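Side-chain contacts in D-3-phosphoglycerate dehydrogenase-related protein (Vibrio cholerae, PDB 4S1V), which probably catalyses the NAD-dependent oxidation of 3-phospho-D-glycerate, as a member of the D-isomer-specific 2-hydroxyacid dehydrogenase family: residues C[180-185]-C[190-195]; C[206-211]-C[218-223]; C[108-113]-C[233-238]; C[250-253]-C[259-262]. All blocks are in the same frame, centred on the assembly; numbering follows the deposited sequence.

Contact 1: C[180-185]-C[190-195]; sequences ASRQKA and YQAAAD
Ala185 O accepts the backbone N-H of Tyr190 in the one hydrogen bond that joins residues 180-185 to residues 190-195. It is 2.8 Å from Ala185 O to Tyr190 N, with an N-H...O angle of 147°. The bond links the residue just before strand 191-192 to the last turns of helix 179-188.

Apolar contacts flank this bond. The CB of Ala185 is 4.3 Å from the CB of Tyr190, and it also makes a van der Waals approach of 4.0 Å to the backbone O of Gln191, so this buried methyl lies between the helix and the strand. Further along, Arg182 lays its aliphatic shaft against the methyl of Ala192: Arg182 CG is 3.9 Å and Arg182 CB 4.0 Å from Ala192 CB. With CG beside the backbone N (chi1 -81°) and chi2 extended (174°), the shaft runs over Ala192 and carries Arg182 CD to 3.9 Å from Ala193 O, a van der Waals approach.

The polar groups turn to partners beyond the two segments. The bend at chi3 turns Arg182 NE off to bond with Gly177 O just before the helix; Ser181 OG bonds to Leu155 N, and Asp195 OD1 caps the next helix through Glu198 N. The Tyr190 ring packs on Ala163 and Gln164 of helix 157-168.

Strand 173-176, helix 179-188 and the short parallel strand 191-192 form a beta-alpha-beta unit, here at one edge of the Rossmann-type sheet of the NAD-binding domain.

Contact 2: C[206-211]-C[218-223]; sequences LSLHLR and GIVTKQ
Leu208 and Val220 reach toward each other tip to tip, and beside them Leu210 and Ile219 cross at about a right angle. The backbones stay far apart, with the CA of Leu208 9.5 Å from the CA of Val220, so branched apolar side chains alone span the gap.

In the first pair the isopropyl end of Leu208 closes on a single methyl. Val220 CG2 is 3.9 Å from Leu208 CD1 and 4.0 Å from Leu208 CD2, so it meets both branches almost equally. In the leucine, chi1 (-57°) places CG beside the backbone N and sets it toward the valine, while the extended second torsion spreads CD1 and CD2 about Val220 CG2.

The second pair is looser. Leu210 CD1 approaches Ile219 CG2 at 4.2 Å, one methyl meeting the short branch of the isoleucine. CG1 of Ile219 stands anti to the backbone N (chi1 -161°), leaving CG2 to take the contact.

Trp153, at the end of strand 150-153, touches all four of these apolar side chains, and Phe200 of helix 196-202 also packs on Val220. The contact thus ties the end of strand 205-208 and the loop after it to the lead-in of helix 222-226, part of the beta-alpha-beta unit completed by strand 233-236.

Contact 3: C[108-113]-C[233-238]; sequences ELCWSL and LFVNTS
Next to Thr237, which meets Cys110 and Leu113 across this contact, Ser238 OG is held by two backbone atoms of residues 206-211: it bonds to Leu208 O and also to the backbone N of Leu210. These bonds fix the turn at the carboxyl end of strand 233-236, an inner strand of the parallel Rossmann-type sheet, to the equivalent end of the neighbouring strand 205-208. An Asx turn shapes the same corner. Asn236 OD1 accepts from Ser238 N at 3.0 Å, with an N-H...O angle of 152° and the donor some 35° out of the plane of the side-chain carbonyl, while Asn236 ND2 bonds to Arg239 O.

Between these two residues, Thr237 faces helix 104-119, which covers this side of the strand. Its two branches share Cys110: Thr237 OG1 is 3.7 Å and Thr237 CG2 4.0 Å from Cys110 SG, contacts of van der Waals kind. Leu113, one helical turn on, slides past the threonine in the opposite direction, bringing Leu113 CD1 to 4.0 Å from Thr237 CG2.

The helix also faces another subunit. Both carboxylate oxygens of Glu108 bond to backbone N atoms of the third subunit, OE1 to its Leu145 and OE2 to its Ser146, and Leu113 packs on Leu121 of that subunit. Helix 104-119 is thus sandwiched between the sheet and the third subunit.

The thiol of Cys110 stands anti to the backbone N (chi1 -179°), which brings it alongside Val235, whose CG1 lies 4.1 Å from Cys110 SG.

Contact 4: C[250-253]-C[259-262]; sequences SVMQ and QAAV
This is a buried apolar contact between a helix and the strand that follows it: the thioether of Met252, on helix 247-254, rests on the first half of strand 259-262. Met252 SD sits 3.8 Å from Ala260 CB and also 3.8 Å from the backbone O of Gln259. The sulfur thus covers the alanine methyl and the peptide leading into it, and the remaining atoms of the side chain extend the touch. Met252 CG is 4.0 Å from Ala260 CB, and the terminal CE of Met252 comes to 4.0 Å from Gln259 O. The chain bends twice to do this, at chi2 (-55°) and again at chi3 (134°, short of anti), so that it folds over the strand instead of running straight past it.

Strand 233-236, helix 247-254 and strand 259-262 make a beta-alpha-beta unit of the Rossmann-type sheet, and within residues 250-253 it is Met252 that meets the following strand. Val283 of the adjacent strand 283-285 touches both Met252 and Ala260, and Leu280 adds to the apolar surroundings of the methionine.

The carbonyl of Gln259 lies against the sulfur in van der Waals contact, but its side chain leaves from the other face of the sheet. There its NE2 bonds to Ala117 O, near the end of helix 104-119, which shows that the two helices lie on opposite faces. Helix 247-254 itself reaches a neighbouring subunit through other residues: Gln253 NE2 bonds to Asn12 OD1 of the second subunit, and Ser250 OG bonds to Thr29 OG1 of that same subunit.

All four contacts belong to the seven-stranded parallel sheet of the NAD-binding domain. Contact 1 lies at one edge, its centre about 16 Å from that of contact 2 and 26 Å from that of contact 4. The centres of contacts 2, 3 and 4 are each about 13 Å apart, and these three touch: strands 205-208, 233-236 and 259-262 are consecutive in the sheet, and Lys222 NZ of contact 2 bonds to Ser250 OG of contact 4. Along the chain, contacts 1, 2 and 4 follow in series, each short-range, whereas contact 3 brackets contacts 1 and 2 and closes before contact 4 opens, joining segments 120 residues apart as helix 104-119 packs on the sheet.

Contact 1: C[180-185]-C[190-195]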
loop_
_atom_site.group_PDB
_atom_site.type_symbol
_atom_site.label_atom_id
_atom_site.label_comp_id
_atom_site.label_asym_id
_atom_site.label_seq_id
_atom_site.Cartn_x
_atom_site.Cartn_y
_atom_site.Cartn_z
ATOM N N ALA C 180 -30.076 -21.415 -28.474
ATOM C CA ALA C 180 -30.104 -20.251 -29.360
ATOM C C ALA C 180 -28.807 -19.439 -29.290
ATOM O O ALA C 180 -28.299 -19.001 -30.324
ATOM C CB ALA C 180 -31.315 -19.372 -29.062
ATOM N N SER C 181 -28.266 -19.267 -28.078
ATOM C CA SER C 181 -27.000 -18.562 -27.896
ATOM C C SER C 181 -25.878 -19.316 -28.580
ATOM O O SER C 181 -25.076 -18.722 -29.298
ATOM C CB SER C 181 -26.663 -18.369 -26.411
ATOM O OG SER C 181 -27.241 -17.179 -25.910
ATOM N N ARG C 182 -25.831 -20.626 -28.345
ATOM C CA ARG C 182 -24.797 -21.492 -28.913
ATOM C C ARG C 182 -24.915 -21.679 -30.434
ATOM O O ARG C 182 -23.902 -21.861 -31.116
ATOM C CB ARG C 182 -24.758 -22.840 -28.184
ATOM C CG ARG C 182 -23.993 -22.788 -26.866
ATOM C CD ARG C 182 -24.093 -24.104 -26.112
ATOM N NE ARG C 182 -25.399 -24.306 -25.482
ATOM C CZ ARG C 182 -26.036 -25.475 -25.439
ATOM N NH1 ARG C 182 -25.507 -26.556 -26.021
ATOM N NH2 ARG C 182 -27.210 -25.565 -24.832
ATOM N N GLN C 183 -26.139 -21.644 -30.957
ATOM C CA GLN C 183 -26.363 -21.638 -32.410
ATOM C C GLN C 183 -25.823 -20.357 -33.046
ATOM O O GLN C 183 -25.108 -20.399 -34.054
ATOM C CB GLN C 183 -27.855 -21.800 -32.735
ATOM C CG GLN C 183 -28.159 -21.882 -34.230
ATOM C CD GLN C 183 -29.644 -21.843 -34.538
ATOM O OE1 GLN C 183 -30.470 -22.296 -33.750
ATOM N NE2 GLN C 183 -29.990 -21.314 -35.699
ATOM N N LYS C 184 -26.173 -19.221 -32.450
ATOM C CA LYS C 184 -25.628 -17.926 -32.855
ATOM C C LYS C 184 -24.095 -17.943 -32.873
ATOM O O LYS C 184 -23.468 -17.467 -33.830
ATOM C CB LYS C 184 -26.136 -16.827 -31.917
ATOM C CG LYS C 184 -25.870 -15.410 -32.402
ATOM C CD LYS C 184 -26.788 -15.039 -33.551
ATOM C CE LYS C 184 -26.630 -13.580 -33.941
ATOM N NZ LYS C 184 -27.380 -13.296 -35.197
ATOM N N ALA C 185 -23.508 -18.498 -31.811
ATOM C CA ALA C 185 -22.054 -18.672 -31.695
ATOM C C ALA C 185 -21.455 -19.379 -32.920
ATOM O O ALA C 185 -20.522 -18.866 -33.548
ATOM C CB ALA C 185 -21.718 -19.435 -30.424
ATOM N N TYR C 190 -17.705 -18.594 -33.820
ATOM C CA TYR C 190 -17.126 -18.754 -32.485
ATOM C C TYR C 190 -17.271 -20.207 -32.032
ATOM O O TYR C 190 -17.867 -21.025 -32.731
ATOM C CB TYR C 190 -17.824 -17.844 -31.466
ATOM C CG TYR C 190 -17.944 -16.381 -31.843
ATOM C CD1 TYR C 190 -16.894 -15.693 -32.463
ATOM C CD2 TYR C 190 -19.105 -15.672 -31.545
ATOM C CE1 TYR C 190 -17.017 -14.351 -32.789
ATOM C CE2 TYR C 190 -19.229 -14.331 -31.856
ATOM C CZ TYR C 190 -18.189 -13.676 -32.476
ATOM O OH TYR C 190 -18.333 -12.340 -32.785
ATOM N N GLN C 191 -16.725 -20.535 -30.867
ATOM C CA GLN C 191 -16.896 -21.884 -30.332
ATOM C C GLN C 191 -18.120 -21.954 -29.430
ATOM O O GLN C 191 -18.457 -20.981 -28.753
ATOM C CB GLN C 191 -15.660 -22.333 -29.551
ATOM C CG GLN C 191 -14.347 -22.188 -30.299
ATOM C CD GLN C 191 -13.160 -22.545 -29.432
ATOM O OE1 GLN C 191 -12.996 -23.700 -29.035
ATOM N NE2 GLN C 191 -12.314 -21.557 -29.139
ATOM N N ALA C 192 -18.785 -23.107 -29.446
ATOM C CA ALA C 192 -19.782 -23.447 -28.440
ATOM C C ALA C 192 -19.178 -24.459 -27.476
ATOM O O ALA C 192 -18.632 -25.482 -27.903
ATOM C CB ALA C 192 -21.036 -24.013 -29.084
ATOM N N ALA C 193 -19.263 -24.160 -26.178
ATOM C CA ALA C 193 -18.829 -25.089 -25.142
ATOM C C ALA C 193 -19.718 -26.330 -25.160
ATOM O O ALA C 193 -20.931 -26.222 -25.363
ATOM C CB ALA C 193 -18.867 -24.419 -23.771
ATOM N N ALA C 194 -19.101 -27.494 -24.962
ATOM C CA ALA C 194 -19.798 -28.778 -24.921
ATOM C C ALA C 194 -20.791 -28.829 -23.762
ATOM O O ALA C 194 -21.899 -29.342 -23.914
ATOM C CB ALA C 194 -18.795 -29.920 -24.801
ATOM N N ASP C 195 -20.368 -28.314 -22.609
ATOM C CA ASP C 195 -21.228 -28.164 -21.434
ATOM C C ASP C 195 -20.691 -27.062 -20.519
ATOM O O ASP C 195 -19.644 -26.466 -20.804
ATOM C CB ASP C 195 -21.399 -29.495 -20.675
ATOM C CG ASP C 195 -20.072 -30.138 -20.287
ATOM O OD1 ASP C 195 -19.124 -29.418 -19.900
ATOM O OD2 ASP C 195 -19.983 -31.381 -20.347
#

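Contact 2: C[206-211]-C[218-223]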
loop_
_atom_site.group_PDB
_atom_site.type_symbol
_atom_site.label_atom_id
_atom_site.label_comp_id
_atom_site.label_asym_id
_atom_site.label_seq_id
_atom_site.Cartn_x
_atom_site.Cartn_y
_atom_site.Cartn_z
ATOM N N LEU C 206 -14.177 -14.865 -18.143
ATOM C CA LEU C 206 -15.538 -15.373 -18.213
ATOM C C LEU C 206 -16.538 -14.273 -17.852
ATOM O O LEU C 206 -16.509 -13.744 -16.735
ATOM C CB LEU C 206 -15.683 -16.567 -17.271
ATOM C CG LEU C 206 -16.905 -17.478 -17.380
ATOM C CD1 LEU C 206 -16.565 -18.846 -16.791
ATOM C CD2 LEU C 206 -18.106 -16.886 -16.663
ATOM N N SER C 207 -17.424 -13.945 -18.796
ATOM C CA SER C 207 -18.375 -12.847 -18.620
ATOM C C SER C 207 -19.828 -13.310 -18.714
ATOM O O SER C 207 -20.203 -14.020 -19.655
ATOM C CB SER C 207 -18.103 -11.741 -19.640
ATOM O OG SER C 207 -18.697 -10.521 -19.237
ATOM N N LEU C 208 -20.642 -12.906 -17.737
ATOM C CA LEU C 208 -22.060 -13.256 -17.710
ATOM C C LEU C 208 -22.921 -12.208 -18.397
ATOM O O LEU C 208 -22.840 -11.011 -18.069
ATOM C CB LEU C 208 -22.550 -13.426 -16.268
ATOM C CG LEU C 208 -21.849 -14.444 -15.358
ATOM C CD1 LEU C 208 -22.552 -14.508 -14.008
ATOM C CD2 LEU C 208 -21.805 -15.829 -15.995
ATOM N N HIS C 209 -23.753 -12.661 -19.340
ATOM C CA HIS C 209 -24.741 -11.788 -19.975
ATOM C C HIS C 209 -26.076 -12.470 -20.046
ATOM O O HIS C 209 -26.508 -12.915 -21.105
ATOM C CB HIS C 209 -24.239 -11.293 -21.326
ATOM C CG HIS C 209 -22.902 -10.603 -21.235
ATOM N ND1 HIS C 209 -22.781 -9.303 -20.907
ATOM C CD2 HIS C 209 -21.606 -11.097 -21.361
ATOM C CE1 HIS C 209 -21.476 -8.975 -20.850
ATOM N NE2 HIS C 209 -20.759 -10.076 -21.129
ATOM N N LEU C 210 -26.721 -12.574 -18.884
ATOM C CA LEU C 210 -28.023 -13.226 -18.743
ATOM C C LEU C 210 -28.977 -12.313 -18.016
ATOM O O LEU C 210 -28.557 -11.519 -17.172
ATOM C CB LEU C 210 -27.906 -14.505 -17.912
ATOM C CG LEU C 210 -27.041 -15.646 -18.436
ATOM C CD1 LEU C 210 -27.060 -16.794 -17.435
ATOM C CD2 LEU C 210 -27.538 -16.097 -19.805
ATOM N N ARG C 211 -30.262 -12.441 -18.341
ATOM C CA ARG C 211 -31.323 -11.834 -17.546
ATOM C C ARG C 211 -31.548 -12.689 -16.308
ATOM O O ARG C 211 -31.413 -13.913 -16.364
ATOM C CB ARG C 211 -32.628 -11.755 -18.341
ATOM C CG ARG C 211 -32.657 -10.675 -19.411
ATOM C CD ARG C 211 -34.081 -10.215 -19.705
ATOM N NE ARG C 211 -34.933 -11.311 -20.176
ATOM C CZ ARG C 211 -35.069 -11.675 -21.450
ATOM N NH1 ARG C 211 -34.412 -11.032 -22.409
ATOM N NH2 ARG C 211 -35.867 -12.686 -21.765
ATOM N N GLY C 218 -29.124 -18.182 -9.150
ATOM C CA GLY C 218 -28.123 -19.110 -8.633
ATOM C C GLY C 218 -27.594 -20.107 -9.652
ATOM O O GLY C 218 -27.129 -21.191 -9.281
ATOM N N ILE C 219 -27.657 -19.747 -10.934
ATOM C CA ILE C 219 -27.195 -20.647 -11.995
ATOM C C ILE C 219 -25.669 -20.869 -11.991
ATOM O O ILE C 219 -25.194 -21.937 -12.366
ATOM C CB ILE C 219 -27.724 -20.236 -13.394
ATOM C CG1 ILE C 219 -27.633 -21.428 -14.360
ATOM C CG2 ILE C 219 -27.006 -18.995 -13.913
ATOM C CD1 ILE C 219 -28.552 -21.341 -15.555
ATOM N N VAL C 220 -24.908 -19.864 -11.564
ATOM C CA VAL C 220 -23.490 -20.069 -11.274
ATOM C C VAL C 220 -23.362 -20.518 -9.812
ATOM O O VAL C 220 -23.770 -19.804 -8.898
ATOM C CB VAL C 220 -22.629 -18.806 -11.540
ATOM C CG1 VAL C 220 -21.151 -19.139 -11.392
ATOM C CG2 VAL C 220 -22.910 -18.231 -12.928
ATOM N N THR C 221 -22.819 -21.716 -9.605
ATOM C CA THR C 221 -22.618 -22.256 -8.259
ATOM C C THR C 221 -21.193 -21.987 -7.798
ATOM O O THR C 221 -20.322 -21.687 -8.627
ATOM C CB THR C 221 -22.825 -23.784 -8.218
ATOM O OG1 THR C 221 -21.769 -24.426 -8.952
ATOM C CG2 THR C 221 -24.198 -24.173 -8.794
ATOM N N LYS C 222 -20.957 -22.110 -6.486
ATOM C CA LYS C 222 -19.608 -22.010 -5.931
ATOM C C LYS C 222 -18.678 -23.032 -6.589
ATOM O O LYS C 222 -17.512 -22.738 -6.860
ATOM C CB LYS C 222 -19.616 -22.209 -4.406
ATOM C CG LYS C 222 -18.263 -21.981 -3.752
ATOM C CD LYS C 222 -18.326 -22.173 -2.245
ATOM C CE LYS C 222 -17.141 -21.509 -1.567
ATOM N NZ LYS C 222 -17.317 -21.491 -0.088
ATOM N N GLN C 223 -19.210 -24.221 -6.852
ATOM C CA GLN C 223 -18.467 -25.288 -7.524
ATOM C C GLN C 223 -18.033 -24.879 -8.939
ATOM O O GLN C 223 -16.922 -25.182 -9.361
ATOM C CB GLN C 223 -19.275 -26.599 -7.521
ATOM C CG GLN C 223 -19.471 -27.218 -6.130
ATOM C CD GLN C 223 -20.711 -26.712 -5.368
ATOM O OE1 GLN C 223 -21.130 -25.547 -5.488
ATOM N NE2 GLN C 223 -21.294 -27.598 -4.560
#

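Contact 3: C[108-113]-C[233-238]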
loop_
_atom_site.group_PDB
_atom_site.type_symbol
_atom_site.label_atom_id
_atom_site.label_comp_id
_atom_site.label_asym_id
_atom_site.label_seq_id
_atom_site.Cartn_x
_atom_site.Cartn_y
_atom_site.Cartn_z
ATOM N N GLU C 108 -19.712 -1.511 -23.830
ATOM C CA GLU C 108 -18.476 -0.724 -23.708
ATOM C C GLU C 108 -17.955 -0.672 -22.262
ATOM O O GLU C 108 -16.746 -0.773 -22.034
ATOM C CB GLU C 108 -18.662 0.703 -24.269
ATOM C CG GLU C 108 -18.889 0.778 -25.779
ATOM C CD GLU C 108 -18.691 2.176 -26.371
ATOM O OE1 GLU C 108 -18.124 3.062 -25.681
ATOM O OE2 GLU C 108 -19.093 2.389 -27.548
ATOM N N LEU C 109 -18.865 -0.532 -21.293
ATOM C CA LEU C 109 -18.489 -0.504 -19.876
ATOM C C LEU C 109 -17.927 -1.850 -19.404
ATOM O O LEU C 109 -16.909 -1.889 -18.710
ATOM C CB LEU C 109 -19.673 -0.053 -18.999
ATOM C CG LEU C 109 -19.519 0.186 -17.484
ATOM C CD1 LEU C 109 -19.531 -1.128 -16.701
ATOM C CD2 LEU C 109 -18.292 1.023 -17.135
ATOM N N CYS C 110 -18.587 -2.941 -19.793
ATOM C CA CYS C 110 -18.107 -4.283 -19.490
ATOM C C CYS C 110 -16.672 -4.430 -19.984
ATOM O O CYS C 110 -15.816 -4.940 -19.267
ATOM C CB CYS C 110 -19.000 -5.343 -20.131
ATOM S SG CYS C 110 -18.485 -7.040 -19.773
ATOM N N TRP C 111 -16.407 -3.953 -21.200
ATOM C CA TRP C 111 -15.070 -4.047 -21.756
ATOM C C TRP C 111 -14.069 -3.228 -20.995
ATOM O O TRP C 111 -12.928 -3.654 -20.780
ATOM C CB TRP C 111 -15.053 -3.670 -23.235
ATOM C CG TRP C 111 -13.927 -4.383 -23.925
ATOM C CD1 TRP C 111 -12.772 -3.832 -24.476
ATOM C CD2 TRP C 111 -13.776 -5.835 -24.086
ATOM N NE1 TRP C 111 -11.955 -4.815 -24.981
ATOM C CE2 TRP C 111 -12.502 -6.040 -24.781
ATOM C CE3 TRP C 111 -14.556 -6.944 -23.758
ATOM C CZ2 TRP C 111 -12.048 -7.306 -25.115
ATOM C CZ3 TRP C 111 -14.083 -8.217 -24.101
ATOM C CH2 TRP C 111 -12.860 -8.388 -24.765
ATOM N N SER C 112 -14.492 -2.038 -20.580
ATOM C CA SER C 112 -13.662 -1.152 -19.776
ATOM C C SER C 112 -13.265 -1.804 -18.446
ATOM O O SER C 112 -12.137 -1.628 -17.973
ATOM C CB SER C 112 -14.398 0.165 -19.521
ATOM O OG SER C 112 -13.597 1.048 -18.757
ATOM N N LEU C 113 -14.194 -2.553 -17.855
ATOM C CA LEU C 113 -13.939 -3.282 -16.615
ATOM C C LEU C 113 -12.925 -4.383 -16.867
ATOM O O LEU C 113 -11.990 -4.576 -16.089
ATOM C CB LEU C 113 -15.233 -3.896 -16.049
ATOM C CG LEU C 113 -16.417 -3.033 -15.592
ATOM C CD1 LEU C 113 -17.212 -3.768 -14.519
ATOM C CD2 LEU C 113 -15.977 -1.678 -15.058
ATOM N N LEU C 233 -10.189 -14.532 -14.857
ATOM C CA LEU C 233 -10.941 -13.330 -14.503
ATOM C C LEU C 233 -12.444 -13.527 -14.696
ATOM O O LEU C 233 -12.908 -13.768 -15.809
ATOM C CB LEU C 233 -10.449 -12.111 -15.296
ATOM C CG LEU C 233 -11.358 -10.866 -15.254
ATOM C CD1 LEU C 233 -11.371 -10.202 -13.877
ATOM C CD2 LEU C 233 -10.939 -9.881 -16.335
ATOM N N PHE C 234 -13.190 -13.413 -13.602
ATOM C CA PHE C 234 -14.634 -13.576 -13.640
ATOM C C PHE C 234 -15.320 -12.218 -13.706
ATOM O O PHE C 234 -15.022 -11.325 -12.921
ATOM C CB PHE C 234 -15.108 -14.352 -12.415
ATOM C CG PHE C 234 -16.589 -14.544 -12.356
ATOM C CD1 PHE C 234 -17.190 -15.586 -13.043
ATOM C CD2 PHE C 234 -17.385 -13.682 -11.603
ATOM C CE1 PHE C 234 -18.563 -15.777 -12.984
ATOM C CE2 PHE C 234 -18.760 -13.860 -11.548
ATOM C CZ PHE C 234 -19.349 -14.916 -12.235
ATOM N N VAL C 235 -16.245 -12.074 -14.643
ATOM C CA VAL C 235 -16.882 -10.777 -14.876
ATOM C C VAL C 235 -18.399 -10.889 -14.768
ATOM O O VAL C 235 -19.021 -11.711 -15.447
ATOM C CB VAL C 235 -16.504 -10.193 -16.253
ATOM C CG1 VAL C 235 -16.994 -8.756 -16.377
ATOM C CG2 VAL C 235 -14.995 -10.240 -16.472
ATOM N N ASN C 236 -18.994 -10.057 -13.919
ATOM C CA ASN C 236 -20.449 -9.983 -13.851
ATOM C C ASN C 236 -20.962 -8.555 -13.995
ATOM O O ASN C 236 -20.873 -7.763 -13.048
ATOM C CB ASN C 236 -20.957 -10.614 -12.552
ATOM C CG ASN C 236 -22.447 -10.935 -12.583
ATOM O OD1 ASN C 236 -23.150 -10.692 -13.576
ATOM N ND2 ASN C 236 -22.937 -11.499 -11.483
ATOM N N THR C 237 -21.482 -8.233 -15.184
ATOM C CA THR C 237 -22.183 -6.956 -15.428
ATOM C C THR C 237 -23.673 -7.204 -15.658
ATOM O O THR C 237 -24.379 -6.388 -16.266
ATOM C CB THR C 237 -21.612 -6.197 -16.647
ATOM O OG1 THR C 237 -21.656 -7.044 -17.799
ATOM C CG2 THR C 237 -20.167 -5.762 -16.393
ATOM N N SER C 238 -24.145 -8.347 -15.178
ATOM C CA SER C 238 -25.551 -8.692 -15.308
ATOM C C SER C 238 -26.355 -8.508 -14.029
ATOM O O SER C 238 -26.984 -7.466 -13.834
ATOM C CB SER C 238 -25.706 -10.127 -15.824
ATOM O OG SER C 238 -25.340 -10.188 -17.196
#

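Contact 4: C[250-253]-C[259-262]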
loop_
_atom_site.group_PDB
_atom_site.type_symbol
_atom_site.label_atom_id
_atom_site.label_comp_id
_atom_site.label_asym_id
_atom_site.label_seq_id
_atom_site.Cartn_x
_atom_site.Cartn_y
_atom_site.Cartn_z
ATOM N N SER C 250 -16.453 -15.540 -1.205
ATOM C CA SER C 250 -15.744 -16.638 -0.549
ATOM C C SER C 250 -14.568 -17.116 -1.406
ATOM O O SER C 250 -13.467 -17.319 -0.891
ATOM C CB SER C 250 -16.706 -17.787 -0.242
ATOM O OG SER C 250 -16.045 -18.823 0.476
ATOM N N VAL C 251 -14.799 -17.249 -2.715
ATOM C CA VAL C 251 -13.795 -17.778 -3.657
ATOM C C VAL C 251 -12.667 -16.780 -3.946
ATOM O O VAL C 251 -11.493 -17.146 -3.940
ATOM C CB VAL C 251 -14.456 -18.249 -4.977
ATOM C CG1 VAL C 251 -13.415 -18.546 -6.043
ATOM C CG2 VAL C 251 -15.312 -19.486 -4.736
ATOM N N MET C 252 -13.017 -15.518 -4.173
ATOM C CA MET C 252 -12.009 -14.490 -4.423
ATOM C C MET C 252 -11.108 -14.243 -3.209
ATOM O O MET C 252 -9.890 -14.066 -3.350
ATOM C CB MET C 252 -12.667 -13.195 -4.904
ATOM C CG MET C 252 -13.347 -13.327 -6.262
ATOM S SD MET C 252 -12.231 -13.942 -7.544
ATOM C CE MET C 252 -13.279 -15.170 -8.308
ATOM N N GLN C 253 -11.703 -14.242 -2.018
ATOM C CA GLN C 253 -10.933 -14.061 -0.791
ATOM C C GLN C 253 -9.919 -15.192 -0.642
ATOM O O GLN C 253 -8.774 -14.951 -0.278
ATOM C CB GLN C 253 -11.859 -13.972 0.433
ATOM C CG GLN C 253 -11.339 -14.680 1.688
ATOM C CD GLN C 253 -10.287 -13.883 2.412
ATOM O OE1 GLN C 253 -9.388 -14.437 3.055
ATOM N NE2 GLN C 253 -10.391 -12.560 2.311
ATOM N N GLN C 259 -8.914 -13.265 -10.205
ATOM C CA GLN C 259 -9.479 -11.930 -10.270
ATOM C C GLN C 259 -10.972 -11.931 -10.595
ATOM O O GLN C 259 -11.514 -12.901 -11.125
ATOM C CB GLN C 259 -8.718 -11.095 -11.299
ATOM C CG GLN C 259 -7.404 -10.537 -10.788
ATOM C CD GLN C 259 -6.699 -9.685 -11.823
ATOM O OE1 GLN C 259 -5.543 -9.937 -12.149
ATOM N NE2 GLN C 259 -7.393 -8.672 -12.346
ATOM N N ALA C 260 -11.634 -10.830 -10.259
ATOM C CA ALA C 260 -13.029 -10.642 -10.611
ATOM C C ALA C 260 -13.276 -9.172 -10.912
ATOM O O ALA C 260 -12.516 -8.308 -10.479
ATOM C CB ALA C 260 -13.949 -11.143 -9.506
ATOM N N ALA C 261 -14.314 -8.903 -11.698
ATOM C CA ALA C 261 -14.768 -7.551 -11.943
ATOM C C ALA C 261 -16.295 -7.587 -11.927
ATOM O O ALA C 261 -16.902 -8.405 -12.621
ATOM C CB ALA C 261 -14.250 -7.055 -13.284
ATOM N N VAL C 262 -16.908 -6.735 -11.107
ATOM C CA VAL C 262 -18.368 -6.692 -10.989
ATOM C C VAL C 262 -18.928 -5.271 -11.097
ATOM O O VAL C 262 -18.299 -4.305 -10.653
ATOM C CB VAL C 262 -18.887 -7.386 -9.703
ATOM C CG1 VAL C 262 -18.661 -8.887 -9.779
ATOM C CG2 VAL C 262 -18.240 -6.806 -8.450
#